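Putative aminotransferase (Actinomadura melliaura, PDB 4ZWV) probably catalyses a pyridoxal 5'-phosphate-dependent transamination of a sugar, a putative step in making the aminopentose of the indolocarbazole AT2433. Local coordinates at residues G318-R323 against M347-V352. Residues are numbered along the deposited sequence; the frame is centred on the assembly and turned at random.
Sequences GLVSRR and MVSLPV
Gly318 and Ser349 face each other as a single antiparallel bridge, a hydrogen-bonded pair that pins the start of loop 318-323 to strand 347-350, an outermost strand, within this chain, of a small antiparallel sheet in a member of the DegT/DnrJ/EryC1 family, which has the fold-type I architecture of pyridoxal phosphate enzymes. Both backbone bonds of the pair are made: Ser349 N reaches Gly318 O at 2.8 Å, with an N-H...O angle of 155°, and Gly318 N returns to Ser349 O at 3.2 Å. Gly318 is extended, with phi 168° and psi -145°, a region little used by residues other than glycine.

Beyond the bridge the loop leaves the strand, and contact passes to side chains. Leu319 and the selenomethionine Met347 cross at about a right angle, the CD2 branch meeting Met347 CG at 3.9 Å. Where the loop departs, a water joins it to the strand, accepting from Val320 N at 3.1 Å and donating to Ser349 OG at 2.6 Å.

Leu340 of helix 338-344 packs on Met347 and Tyr344 of the same helix on Leu319, while Gly228 of the second subunit also touches Leu319, so this apolar patch reaches the dimer interface. On strand 296-300, Asp297 OD1 is hydrogen-bonded to Ser349 OG, and the backbones of Val298 and Tyr296 pair with Val348 and Leu350. Val320 extends the loop toward the cofactor site: its side chain lies about 4 Å, at nearest approach, from that of His164, which binds pyridoxal 5'-phosphate in this protein, although no cofactor is bound to this chain. Toward the strand, Val320 CG2 lies 4.0 Å from Ser349 OG, which its torsion holds anti to the carbonyl carbon (chi1 -60°).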
loop_
_atom_site.group_PDB
_atom_site.type_symbol
_atom_site.label_atom_id
_atom_site.label_comp_id
_atom_site.label_asym_id
_atom_site.label_seq_id
_atom_site.Cartn_x
_atom_site.Cartn_y
_atom_site.Cartn_z
ATOM N N GLY A 318 -6.462 22.139 -16.851
ATOM C CA GLY A 318 -5.562 22.646 -15.832
ATOM C C GLY A 318 -4.344 21.779 -15.625
ATOM O O GLY A 318 -3.815 21.202 -16.571
ATOM N N LEU A 319 -3.905 21.703 -14.372
ATOM C CA LEU A 319 -2.720 20.950 -14.013
ATOM C C LEU A 319 -3.083 19.557 -13.523
ATOM O O LEU A 319 -4.109 19.364 -12.876
ATOM C CB LEU A 319 -1.943 21.683 -12.921
ATOM C CG LEU A 319 -1.405 23.072 -13.242
ATOM C CD1 LEU A 319 -0.922 23.750 -11.966
ATOM C CD2 LEU A 319 -0.274 22.952 -14.246
ATOM N N VAL A 320 -2.220 18.593 -13.820
ATOM C CA VAL A 320 -2.326 17.267 -13.241
ATOM C C VAL A 320 -1.922 17.333 -11.763
ATOM O O VAL A 320 -2.546 16.711 -10.905
ATOM C CB VAL A 320 -1.449 16.256 -14.021
ATOM C CG1 VAL A 320 -1.457 14.888 -13.340
ATOM C CG2 VAL A 320 -1.925 16.151 -15.467
ATOM N N SER A 321 -0.854 18.076 -11.486
ATOM C CA SER A 321 -0.365 18.299 -10.129
ATOM C C SER A 321 0.310 19.659 -10.020
ATOM O O SER A 321 0.688 20.255 -11.026
ATOM C CB SER A 321 0.635 17.210 -9.714
ATOM O OG SER A 321 -0.022 15.990 -9.414
ATOM N N ARG A 322 0.470 20.138 -8.793
ATOM C CA ARG A 322 1.358 21.270 -8.527
ATOM C C ARG A 322 2.805 20.796 -8.703
ATOM O O ARG A 322 3.132 19.667 -8.329
ATOM C CB ARG A 322 1.135 21.816 -7.115
ATOM C CG ARG A 322 1.978 23.023 -6.780
ATOM C CD ARG A 322 1.762 23.483 -5.338
ATOM N NE ARG A 322 2.462 24.741 -5.088
ATOM C CZ ARG A 322 2.312 25.486 -3.999
ATOM N NH1 ARG A 322 1.469 25.112 -3.049
ATOM N NH2 ARG A 322 3.007 26.610 -3.864
ATOM N N ARG A 323 3.674 21.630 -9.276
ATOM C CA ARG A 323 5.091 21.258 -9.334
ATOM C C ARG A 323 5.580 20.911 -7.920
ATOM O O ARG A 323 5.371 21.685 -6.977
ATOM C CB ARG A 323 5.938 22.379 -9.966
ATOM C CG ARG A 323 5.827 23.744 -9.292
ATOM C CD ARG A 323 6.618 24.819 -10.062
ATOM N NE ARG A 323 8.063 24.663 -9.904
ATOM C CZ ARG A 323 8.951 25.445 -10.507
ATOM N NH1 ARG A 323 8.533 26.424 -11.308
ATOM N NH2 ARG A 323 10.248 25.246 -10.318
HETATM N N MSE A 347 1.529 26.350 -18.957
HETATM C CA MSE A 347 1.055 25.024 -19.323
HETATM C C MSE A 347 -0.383 24.781 -18.885
HETATM O O MSE A 347 -0.821 25.218 -17.810
HETATM C CB MSE A 347 1.973 23.942 -18.744
HETATM C CG MSE A 347 2.039 23.949 -17.254
HETATM SE SE MSE A 347 3.212 22.522 -16.620
HETATM C CE MSE A 347 4.888 23.085 -17.363
ATOM N N VAL A 348 -1.118 24.068 -19.726
ATOM C CA VAL A 348 -2.476 23.633 -19.392
ATOM C C VAL A 348 -2.786 22.307 -20.099
ATOM O O VAL A 348 -2.455 22.127 -21.272
ATOM C CB VAL A 348 -3.528 24.709 -19.754
ATOM C CG1 VAL A 348 -3.334 25.209 -21.167
ATOM C CG2 VAL A 348 -4.954 24.181 -19.530
ATOM N N SER A 349 -3.378 21.372 -19.356
ATOM C CA SER A 349 -3.726 20.048 -19.870
ATOM C C SER A 349 -5.181 20.050 -20.328
ATOM O O SER A 349 -6.066 20.531 -19.611
ATOM C CB SER A 349 -3.525 18.967 -18.799
ATOM O OG SER A 349 -2.173 18.899 -18.352
ATOM N N LEU A 350 -5.423 19.498 -21.515
ATOM C CA LEU A 350 -6.762 19.441 -22.096
ATOM C C LEU A 350 -7.292 18.010 -22.157
ATOM O O LEU A 350 -6.520 17.061 -22.291
ATOM C CB LEU A 350 -6.753 20.040 -23.505
ATOM C CG LEU A 350 -6.286 21.490 -23.617
ATOM C CD1 LEU A 350 -6.204 21.912 -25.073
ATOM C CD2 LEU A 350 -7.238 22.388 -22.855
ATOM N N PRO A 351 -8.617 17.845 -22.051
ATOM C CA PRO A 351 -9.191 16.500 -22.183
ATOM C C PRO A 351 -8.913 15.909 -23.554
ATOM O O PRO A 351 -9.103 16.597 -24.558
ATOM C CB PRO A 351 -10.697 16.735 -21.997
ATOM C CG PRO A 351 -10.803 18.040 -21.271
ATOM C CD PRO A 351 -9.648 18.863 -21.780
ATOM N N VAL A 352 -8.497 14.650 -23.603
ATOM C CA VAL A 352 -8.164 14.047 -24.887
ATOM C C VAL A 352 -8.584 12.571 -24.945
ATOM O O VAL A 352 -8.408 11.897 -25.951
ATOM C CB VAL A 352 -6.643 14.201 -25.167
ATOM C CG1 VAL A 352 -5.841 13.210 -24.338
ATOM C CG2 VAL A 352 -6.331 14.045 -26.655
HETATM O O HOH W 1 -0.596 19.418 -16.287
#